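Local coordinates for 4-alpha-glucanotransferase (PDB 5B68), which belongs to the amylomaltase (disproportionating enzyme) family and joins an N-terminal beta-sandwich domain to a TIM-barrel-type domain, at residues A[254-259]-A[298-303]; A[311-316]-A[356-361]; A[528-533]-A[553-558]. All blocks are in the same frame, centred on the assembly; numbering follows the deposited sequence.

Interaction 1 (A[254-259]-A[298-303]); sequences PEFNQL and RAIFEM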
loop_
_atom_site.group_PDB
_atom_site.type_symbol
_atom_site.label_atom_id
_atom_site.label_comp_id
_atom_site.label_asym_id
_atom_site.label_seq_id
_atom_site.Cartn_x
_atom_site.Cartn_y
_atom_site.Cartn_z
ATOM N N PRO A 254 -17.347 -17.205 -16.586
ATOM C CA PRO A 254 -18.465 -17.714 -17.387
ATOM C C PRO A 254 -18.037 -18.692 -18.508
ATOM O O PRO A 254 -18.728 -19.680 -18.730
ATOM C CB PRO A 254 -19.074 -16.450 -17.994
ATOM C CG PRO A 254 -18.868 -15.433 -16.908
ATOM C CD PRO A 254 -17.497 -15.743 -16.359
ATOM N N GLU A 255 -16.887 -18.465 -19.116
ATOM C CA GLU A 255 -16.446 -19.306 -20.250
ATOM C C GLU A 255 -15.937 -20.686 -19.787
ATOM O O GLU A 255 -15.770 -21.601 -20.627
ATOM C CB GLU A 255 -15.375 -18.599 -21.110
ATOM C CG GLU A 255 -15.881 -17.439 -21.984
ATOM C CD GLU A 255 -16.251 -16.217 -21.161
ATOM O OE1 GLU A 255 -15.576 -16.010 -20.115
ATOM O OE2 GLU A 255 -17.209 -15.486 -21.492
ATOM N N PHE A 256 -15.687 -20.862 -18.477
ATOM C CA PHE A 256 -15.329 -22.158 -17.891
ATOM C C PHE A 256 -16.333 -23.234 -18.324
ATOM O O PHE A 256 -15.964 -24.389 -18.655
ATOM C CB PHE A 256 -15.347 -22.093 -16.362
ATOM C CG PHE A 256 -15.104 -23.418 -15.688
ATOM C CD1 PHE A 256 -13.828 -23.861 -15.476
ATOM C CD2 PHE A 256 -16.170 -24.208 -15.281
ATOM C CE1 PHE A 256 -13.601 -25.083 -14.872
ATOM C CE2 PHE A 256 -15.946 -25.433 -14.674
ATOM C CZ PHE A 256 -14.662 -25.868 -14.479
ATOM N N ASN A 257 -17.587 -22.812 -18.368
ATOM C CA ASN A 257 -18.686 -23.710 -18.645
ATOM C C ASN A 257 -18.742 -24.160 -20.090
ATOM O O ASN A 257 -19.504 -25.055 -20.400
ATOM C CB ASN A 257 -19.988 -23.052 -18.215
ATOM C CG ASN A 257 -19.947 -22.665 -16.739
ATOM O OD1 ASN A 257 -19.724 -23.532 -15.906
ATOM N ND2 ASN A 257 -20.028 -21.357 -16.423
ATOM N N GLN A 258 -17.934 -23.546 -20.962
ATOM C CA GLN A 258 -17.829 -23.961 -22.350
ATOM C C GLN A 258 -16.782 -25.017 -22.534
ATOM O O GLN A 258 -16.662 -25.584 -23.617
ATOM C CB GLN A 258 -17.526 -22.730 -23.259
ATOM C CG GLN A 258 -18.685 -21.737 -23.387
ATOM C CD GLN A 258 -18.239 -20.368 -23.924
ATOM O OE1 GLN A 258 -17.400 -20.295 -24.827
ATOM N NE2 GLN A 258 -18.815 -19.274 -23.390
ATOM N N LEU A 259 -15.993 -25.328 -21.518
ATOM C CA LEU A 259 -15.005 -26.370 -21.679
ATOM C C LEU A 259 -15.760 -27.693 -21.789
ATOM O O LEU A 259 -16.891 -27.842 -21.257
ATOM C CB LEU A 259 -14.028 -26.426 -20.513
ATOM C CG LEU A 259 -13.042 -25.242 -20.311
ATOM C CD1 LEU A 259 -12.128 -25.480 -19.128
ATOM C CD2 LEU A 259 -12.195 -24.984 -21.575
ATOM N N ARG A 298 -5.246 -21.025 -19.336
ATOM C CA ARG A 298 -4.772 -21.161 -20.727
ATOM C C ARG A 298 -5.803 -21.904 -21.550
ATOM O O ARG A 298 -6.107 -21.483 -22.672
ATOM C CB ARG A 298 -3.366 -21.785 -20.807
ATOM C CG ARG A 298 -2.271 -20.812 -20.441
ATOM C CD ARG A 298 -0.909 -21.376 -20.744
ATOM N NE ARG A 298 -0.566 -22.452 -19.832
ATOM C CZ ARG A 298 0.139 -22.337 -18.698
ATOM N NH1 ARG A 298 0.590 -21.163 -18.263
ATOM N NH2 ARG A 298 0.395 -23.435 -17.996
ATOM N N ALA A 299 -6.415 -22.945 -20.997
ATOM C CA ALA A 299 -7.542 -23.590 -21.690
ATOM C C ALA A 299 -8.795 -22.737 -21.820
ATOM O O ALA A 299 -9.452 -22.713 -22.858
ATOM C CB ALA A 299 -7.845 -24.945 -21.051
ATOM N N ILE A 300 -9.178 -21.998 -20.778
ATOM C CA ILE A 300 -10.429 -21.250 -20.920
ATOM C C ILE A 300 -10.232 -20.085 -21.893
ATOM O O ILE A 300 -11.209 -19.576 -22.471
ATOM C CB ILE A 300 -10.860 -20.684 -19.543
ATOM C CG1 ILE A 300 -11.179 -21.832 -18.558
ATOM C CG2 ILE A 300 -12.055 -19.744 -19.671
ATOM C CD1 ILE A 300 -11.110 -21.447 -17.094
ATOM N N PHE A 301 -8.974 -19.609 -22.002
ATOM C CA PHE A 301 -8.668 -18.457 -22.873
ATOM C C PHE A 301 -9.053 -18.749 -24.322
ATOM O O PHE A 301 -9.444 -17.819 -25.077
ATOM C CB PHE A 301 -7.212 -18.111 -22.786
ATOM C CG PHE A 301 -6.791 -16.918 -23.650
ATOM C CD1 PHE A 301 -7.344 -15.652 -23.447
ATOM C CD2 PHE A 301 -5.803 -17.069 -24.633
ATOM C CE1 PHE A 301 -6.928 -14.573 -24.210
ATOM C CE2 PHE A 301 -5.370 -15.979 -25.393
ATOM C CZ PHE A 301 -5.924 -14.737 -25.179
ATOM N N GLU A 302 -8.949 -20.031 -24.699
ATOM C CA GLU A 302 -9.391 -20.488 -26.052
ATOM C C GLU A 302 -10.884 -20.414 -26.319
ATOM O O GLU A 302 -11.300 -20.494 -27.470
ATOM C CB GLU A 302 -8.950 -21.921 -26.314
ATOM C CG GLU A 302 -7.464 -22.189 -26.306
ATOM C CD GLU A 302 -6.668 -21.363 -27.317
ATOM O OE1 GLU A 302 -5.609 -20.827 -26.923
ATOM O OE2 GLU A 302 -7.096 -21.240 -28.497
ATOM N N MET A 303 -11.717 -20.337 -25.283
ATOM C CA MET A 303 -13.155 -20.381 -25.482
ATOM C C MET A 303 -13.640 -19.075 -26.027
ATOM O O MET A 303 -13.137 -18.029 -25.627
ATOM C CB MET A 303 -13.895 -20.625 -24.167
ATOM C CG MET A 303 -13.618 -21.953 -23.502
ATOM S SD MET A 303 -14.196 -23.363 -24.534
ATOM C CE MET A 303 -12.593 -23.889 -25.086
#

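Interaction 2 (A[311-316]-A[356-361]); sequences ANFVSF and YMWLQW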
loop_
_atom_site.group_PDB
_atom_site.type_symbol
_atom_site.label_atom_id
_atom_site.label_comp_id
_atom_site.label_asym_id
_atom_site.label_seq_id
_atom_site.Cartn_x
_atom_site.Cartn_y
_atom_site.Cartn_z
ATOM N N ALA A 311 -17.492 -7.357 -25.664
ATOM C CA ALA A 311 -17.561 -5.908 -25.582
ATOM C C ALA A 311 -17.189 -5.396 -24.196
ATOM O O ALA A 311 -16.670 -4.330 -24.064
ATOM C CB ALA A 311 -18.957 -5.393 -25.948
ATOM N N ASN A 312 -17.499 -6.169 -23.177
ATOM C CA ASN A 312 -17.008 -5.895 -21.835
ATOM C C ASN A 312 -15.491 -5.993 -21.727
ATOM O O ASN A 312 -14.850 -5.115 -21.139
ATOM C CB ASN A 312 -17.641 -6.863 -20.858
ATOM C CG ASN A 312 -18.739 -6.222 -20.133
ATOM O OD1 ASN A 312 -19.891 -6.242 -20.575
ATOM N ND2 ASN A 312 -18.385 -5.547 -19.057
ATOM N N PHE A 313 -14.916 -7.055 -22.284
ATOM C CA PHE A 313 -13.481 -7.202 -22.288
ATOM C C PHE A 313 -12.789 -6.057 -23.054
ATOM O O PHE A 313 -11.780 -5.497 -22.612
ATOM C CB PHE A 313 -13.087 -8.564 -22.827
ATOM C CG PHE A 313 -11.597 -8.814 -22.892
ATOM C CD1 PHE A 313 -10.687 -8.296 -21.939
ATOM C CD2 PHE A 313 -11.063 -9.563 -23.927
ATOM C CE1 PHE A 313 -9.352 -8.591 -22.020
ATOM C CE2 PHE A 313 -9.720 -9.821 -24.003
ATOM C CZ PHE A 313 -8.848 -9.353 -23.039
ATOM N N VAL A 314 -13.317 -5.721 -24.223
ATOM C CA VAL A 314 -12.739 -4.637 -25.002
ATOM C C VAL A 314 -12.868 -3.287 -24.281
ATOM O O VAL A 314 -11.990 -2.473 -24.338
ATOM C CB VAL A 314 -13.445 -4.570 -26.368
ATOM C CG1 VAL A 314 -13.250 -3.196 -27.048
ATOM C CG2 VAL A 314 -12.942 -5.753 -27.237
ATOM N N SER A 315 -13.974 -3.069 -23.630
ATOM C CA SER A 315 -14.207 -1.878 -22.822
ATOM C C SER A 315 -13.152 -1.748 -21.639
ATOM O O SER A 315 -12.561 -0.692 -21.436
ATOM C CB SER A 315 -15.643 -1.923 -22.290
ATOM O OG SER A 315 -15.906 -0.769 -21.518
ATOM N N PHE A 316 -12.908 -2.845 -20.937
ATOM C CA PHE A 316 -11.851 -2.896 -19.939
ATOM C C PHE A 316 -10.509 -2.547 -20.554
ATOM O O PHE A 316 -9.776 -1.726 -19.974
ATOM C CB PHE A 316 -11.778 -4.293 -19.296
ATOM C CG PHE A 316 -10.589 -4.499 -18.403
ATOM C CD1 PHE A 316 -10.635 -4.053 -17.087
ATOM C CD2 PHE A 316 -9.449 -5.193 -18.859
ATOM C CE1 PHE A 316 -9.578 -4.299 -16.226
ATOM C CE2 PHE A 316 -8.383 -5.408 -18.008
ATOM C CZ PHE A 316 -8.443 -4.944 -16.694
ATOM N N TYR A 356 -2.314 -12.230 -20.842
ATOM C CA TYR A 356 -2.077 -11.533 -19.546
ATOM C C TYR A 356 -2.993 -10.352 -19.364
ATOM O O TYR A 356 -3.412 -10.026 -18.214
ATOM C CB TYR A 356 -0.602 -11.235 -19.343
ATOM C CG TYR A 356 0.212 -12.466 -19.149
ATOM C CD1 TYR A 356 0.141 -13.165 -17.948
ATOM C CD2 TYR A 356 1.050 -12.990 -20.186
ATOM C CE1 TYR A 356 0.860 -14.319 -17.735
ATOM C CE2 TYR A 356 1.792 -14.138 -19.975
ATOM C CZ TYR A 356 1.691 -14.808 -18.730
ATOM O OH TYR A 356 2.428 -15.945 -18.451
ATOM N N MET A 357 -3.410 -9.725 -20.452
ATOM C CA MET A 357 -4.450 -8.676 -20.384
ATOM C C MET A 357 -5.766 -9.244 -19.902
ATOM O O MET A 357 -6.480 -8.690 -18.995
ATOM C CB MET A 357 -4.590 -7.955 -21.727
ATOM C CG MET A 357 -3.317 -7.202 -22.107
ATOM S SD MET A 357 -3.428 -6.584 -23.845
ATOM C CE MET A 357 -4.539 -5.250 -23.569
ATOM N N TRP A 358 -6.090 -10.421 -20.428
ATOM C CA TRP A 358 -7.337 -11.060 -20.134
ATOM C C TRP A 358 -7.381 -11.473 -18.668
ATOM O O TRP A 358 -8.439 -11.308 -18.038
ATOM C CB TRP A 358 -7.500 -12.252 -21.099
ATOM C CG TRP A 358 -8.662 -13.150 -20.896
ATOM C CD1 TRP A 358 -9.904 -12.915 -21.231
ATOM C CD2 TRP A 358 -8.610 -14.465 -20.341
ATOM N NE1 TRP A 358 -10.699 -14.022 -20.941
ATOM C CE2 TRP A 358 -9.893 -14.983 -20.388
ATOM C CE3 TRP A 358 -7.578 -15.257 -19.835
ATOM C CZ2 TRP A 358 -10.220 -16.267 -19.902
ATOM C CZ3 TRP A 358 -7.896 -16.570 -19.376
ATOM C CH2 TRP A 358 -9.222 -17.034 -19.408
ATOM N N LEU A 359 -6.267 -12.001 -18.133
ATOM C CA LEU A 359 -6.209 -12.293 -16.667
ATOM C C LEU A 359 -6.544 -11.070 -15.804
ATOM O O LEU A 359 -7.252 -11.201 -14.828
ATOM C CB LEU A 359 -4.838 -12.756 -16.238
ATOM C CG LEU A 359 -4.424 -14.116 -16.814
ATOM C CD1 LEU A 359 -3.086 -14.585 -16.268
ATOM C CD2 LEU A 359 -5.502 -15.159 -16.586
ATOM N N GLN A 360 -6.046 -9.878 -16.183
ATOM C CA GLN A 360 -6.443 -8.660 -15.460
ATOM C C GLN A 360 -7.904 -8.364 -15.552
ATOM O O GLN A 360 -8.484 -7.887 -14.574
ATOM C CB GLN A 360 -5.557 -7.476 -15.894
ATOM C CG GLN A 360 -4.116 -7.669 -15.540
ATOM C CD GLN A 360 -3.957 -7.828 -14.065
ATOM O OE1 GLN A 360 -4.421 -6.974 -13.281
ATOM N NE2 GLN A 360 -3.287 -8.881 -13.653
ATOM N N TRP A 361 -8.540 -8.604 -16.701
ATOM C CA TRP A 361 -9.972 -8.370 -16.873
ATOM C C TRP A 361 -10.775 -9.323 -15.923
ATOM O O TRP A 361 -11.739 -8.892 -15.242
ATOM C CB TRP A 361 -10.394 -8.578 -18.372
ATOM C CG TRP A 361 -11.825 -8.526 -18.603
ATOM C CD1 TRP A 361 -12.694 -7.481 -18.368
ATOM C CD2 TRP A 361 -12.625 -9.569 -19.172
ATOM N NE1 TRP A 361 -13.956 -7.807 -18.728
ATOM C CE2 TRP A 361 -13.936 -9.069 -19.281
ATOM C CE3 TRP A 361 -12.342 -10.874 -19.617
ATOM C CZ2 TRP A 361 -14.994 -9.852 -19.771
ATOM C CZ3 TRP A 361 -13.375 -11.609 -20.171
ATOM C CH2 TRP A 361 -14.682 -11.120 -20.186
#

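Interaction 3 (A[528-533]-A[553-558]); sequences GTSILW and ALTTVT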
loop_
_atom_site.group_PDB
_atom_site.type_symbol
_atom_site.label_atom_id
_atom_site.label_comp_id
_atom_site.label_asym_id
_atom_site.label_seq_id
_atom_site.Cartn_x
_atom_site.Cartn_y
_atom_site.Cartn_z
ATOM N N GLY A 528 -5.442 7.808 11.038
ATOM C CA GLY A 528 -4.312 7.097 11.587
ATOM C C GLY A 528 -4.588 5.646 11.922
ATOM O O GLY A 528 -5.675 5.141 11.657
ATOM N N THR A 529 -3.603 4.980 12.522
ATOM C CA THR A 529 -3.748 3.608 12.998
ATOM C C THR A 529 -3.271 3.546 14.459
ATOM O O THR A 529 -2.140 3.927 14.746
ATOM C CB THR A 529 -2.906 2.612 12.159
ATOM O OG1 THR A 529 -1.545 3.074 12.098
ATOM C CG2 THR A 529 -3.416 2.554 10.779
ATOM N N SER A 530 -4.149 3.094 15.347
ATOM C CA SER A 530 -3.843 2.824 16.750
ATOM C C SER A 530 -3.929 1.328 16.999
ATOM O O SER A 530 -4.933 0.679 16.602
ATOM C CB SER A 530 -4.886 3.484 17.577
ATOM O OG SER A 530 -4.862 4.876 17.551
ATOM N N ILE A 531 -2.902 0.757 17.585
ATOM C CA ILE A 531 -2.812 -0.696 17.804
ATOM C C ILE A 531 -2.676 -0.895 19.321
ATOM O O ILE A 531 -1.735 -0.370 19.957
ATOM C CB ILE A 531 -1.615 -1.298 17.031
ATOM C CG1 ILE A 531 -1.791 -1.056 15.531
ATOM C CG2 ILE A 531 -1.500 -2.815 17.217
ATOM C CD1 ILE A 531 -0.589 -1.548 14.718
ATOM N N LEU A 532 -3.655 -1.578 19.898
ATOM C CA LEU A 532 -3.809 -1.580 21.363
ATOM C C LEU A 532 -2.444 -1.899 22.042
ATOM O O LEU A 532 -2.016 -1.183 22.906
ATOM C CB LEU A 532 -4.816 -2.673 21.764
ATOM C CG LEU A 532 -4.767 -3.049 23.265
ATOM C CD1 LEU A 532 -5.605 -2.031 23.973
ATOM C CD2 LEU A 532 -5.241 -4.428 23.578
ATOM N N TRP A 533 -1.770 -2.940 21.599
ATOM C CA TRP A 533 -0.558 -3.411 22.325
ATOM C C TRP A 533 0.575 -2.375 22.331
ATOM O O TRP A 533 1.419 -2.404 23.215
ATOM C CB TRP A 533 -0.034 -4.714 21.758
ATOM C CG TRP A 533 -0.910 -5.862 21.772
ATOM C CD1 TRP A 533 -1.339 -6.567 20.689
ATOM C CD2 TRP A 533 -1.527 -6.466 22.916
ATOM N NE1 TRP A 533 -2.144 -7.596 21.074
ATOM C CE2 TRP A 533 -2.295 -7.555 22.439
ATOM C CE3 TRP A 533 -1.481 -6.210 24.291
ATOM C CZ2 TRP A 533 -3.016 -8.393 23.292
ATOM C CZ3 TRP A 533 -2.232 -7.016 25.144
ATOM C CH2 TRP A 533 -2.988 -8.086 24.644
ATOM N N ALA A 553 -9.080 7.760 13.305
ATOM C CA ALA A 553 -8.218 6.590 13.326
ATOM C C ALA A 553 -8.979 5.290 13.093
ATOM O O ALA A 553 -10.151 5.188 13.397
ATOM C CB ALA A 553 -7.462 6.481 14.640
ATOM N N LEU A 554 -8.244 4.319 12.582
ATOM C CA LEU A 554 -8.572 2.925 12.672
ATOM C C LEU A 554 -7.878 2.329 13.914
ATOM O O LEU A 554 -6.632 2.321 14.021
ATOM C CB LEU A 554 -8.058 2.163 11.452
ATOM C CG LEU A 554 -8.301 0.627 11.505
ATOM C CD1 LEU A 554 -9.761 0.439 11.249
ATOM C CD2 LEU A 554 -7.464 0.010 10.431
ATOM N N THR A 555 -8.679 1.804 14.833
ATOM C CA THR A 555 -8.134 1.166 16.047
ATOM C C THR A 555 -8.326 -0.359 16.032
ATOM O O THR A 555 -9.437 -0.875 15.753
ATOM C CB THR A 555 -8.765 1.809 17.299
ATOM O OG1 THR A 555 -8.386 3.180 17.324
ATOM C CG2 THR A 555 -8.205 1.160 18.560
ATOM N N THR A 556 -7.254 -1.102 16.265
ATOM C CA THR A 556 -7.313 -2.550 16.310
ATOM C C THR A 556 -6.652 -3.015 17.597
ATOM O O THR A 556 -5.894 -2.218 18.236
ATOM C CB THR A 556 -6.496 -3.238 15.171
ATOM O OG1 THR A 556 -5.163 -2.668 15.104
ATOM C CG2 THR A 556 -7.183 -3.053 13.956
ATOM N N VAL A 557 -6.878 -4.277 17.919
ATOM C CA VAL A 557 -6.157 -4.909 19.035
ATOM C C VAL A 557 -4.797 -5.306 18.510
ATOM O O VAL A 557 -3.790 -5.153 19.176
ATOM C CB VAL A 557 -6.862 -6.157 19.553
ATOM C CG1 VAL A 557 -6.005 -6.869 20.597
ATOM C CG2 VAL A 557 -8.264 -5.822 20.043
ATOM N N THR A 558 -4.782 -5.878 17.312
ATOM C CA THR A 558 -3.589 -6.492 16.770
ATOM C C THR A 558 -3.481 -6.288 15.243
ATOM O O THR A 558 -4.239 -5.537 14.712
ATOM C CB THR A 558 -3.508 -7.961 17.162
ATOM O OG1 THR A 558 -2.179 -8.458 16.919
ATOM C CG2 THR A 558 -4.539 -8.800 16.437
HETATM O O HOH W 1 -2.433 -9.887 19.230
#

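Interaction 1 (A[254-259]-A[298-303])
Glu255 faces Met303, and Phe256 faces Ile300 with their CA atoms 5.8 Å apart, where the 3-10 segment 254-258 runs beside the C-terminal end of helix 286-301. No hydrogen bond spans the contact, which is made of apolar surfaces and one sulfur placed near a carbonyl. Met303 is the largest contributor. Its chain folds back at chi2 (-64°) and again at chi3, which lays SD 3.4 Å from Gln258 O and carries CE to 3.7 Å from Leu259 CD2. On the way, Met303 CG passes Glu255 O at 3.6 Å. The two methyl branches of Leu259 divide the work: CD2 packs against Met303 CE and also lies near the backbone O of Ala299, whereas CD1 lies 3.8 Å from Ile300 CG1, with the two side chains at roughly a right angle. Ile300 in turn uses each of its branches. CG2 rests 3.8 Å from Glu255 CB, while CD1 meets the edge of the Phe256 ring, near its plane, 4.0 Å from CD1 of that ring. From its side chain Glu255 gives the contact CB, while the carboxylate turns away to a salt bridge with Arg309. The contact packs the loop before helix 261-277 onto the end of helix 286-301 and the Met303 that follows it; helix 261-277 adds Ile267 against Phe256 and Leu259, and helix 349-376 adds Trp358 against Ile300.

Interaction 2 (A[311-316]-A[356-361])
Phe313, Phe316, Trp358 and Trp361 form an aromatic cluster where helices 311-316 and 356-361 cross almost perpendicularly, at 101°, with their axes 10.1 Å apart at closest approach. The buried side is tightly filled, and Trp361 is its centre, with both phenylalanines approaching from the same side of its plane. Phe313 CB sits squarely over that face, 3.6 Å from the centroid of the Trp361 six-membered ring, a CH-pi contact. Phe316 meets the five-membered ring obliquely, its CB 3.4 Å from Trp361 CD1. In both phenylalanines CG is anti to the backbone N (chi1 179° and 171°), which throws the rings across the gap toward helix 356-361. The Phe313 ring also takes a T-shaped contact from Trp358, whose five-membered ring turns its edge to the Phe313 face. Farther along, Phe316 CZ approaches Gln360 O at 3.6 Å, while Gln360 NE2 turns away to hydrogen-bond Ile243 O. Packing is looser at the exposed Asn312: its side chain touches through CB, 4.1 Å from Trp361 CZ2, and its O, 3.7 Å from Trp361 NE1, is not hydrogen-bonded to that nitrogen. Trp361 also gives back a second CH-pi contact, its own CA standing 3.7 Å from the centroid of the Phe316 ring, over that ring's face.

Interaction 3 (A[528-533]-A[553-558])
Chi1 of -60° sets the Trp533 indole anti to its own carbonyl carbon and brings the pyrrole side to Val557, whose chi1 of 173° places CG1 by Trp533 NE1 and CE2. The backbone O of Val557 is 3.2 Å from Trp533 CD1, and CG1 of Val557 also meets Leu532 CD2 at 3.9 Å, those two side chains lying side by side. A water extends the junction: its oxygen accepts from Trp533 NE1 at 3.0 Å and is 2.7 Å from Thr558 OG1. Upstream, strands 528-531 and 553-556 pair in parallel, tied by four backbone bonds of 2.9 Å: Leu554 N to Gly528 O, Ser530 N to Leu554 O, Thr556 N to Ser530 O and Leu532 N to Thr556 O. On one face of this ladder Ser530 CB touches Thr555 OG1 at 3.5 Å, a hydroxyl also bonded to Ser643 OG. On the other, Ile531 CG1 lies alongside Thr556 OG1, which donates to Thr558 O and so ties down the turn after the strand. Strand 553-556 is bonded on its far side to strand 645-649. The pair, crossing at 19°, belongs to the eight-stranded parallel sheet of the domain, consistent with the TIM barrel of this family.

Along the chain the three contacts follow in series, with none nested in or crossing another. Interaction 1 closes an excursion of 38 residues that includes helix 261-277 and most of helix 286-301. Interaction 2 closes the next, joining helices 307-338 and 349-376. Both lie in the long insertion between strands 215-218 and 382-387, which are neighbours in the parallel sheet. They touch directly: Phe301 CD1 packs 3.6 Å from Trp358 CD2, making one continuous helical assembly. Interaction 3 closes a 19-residue connection without helix or strand, pairing two strands of the sheet itself. Its centre is about 38 Å from that of interaction 2, across the chain's centre.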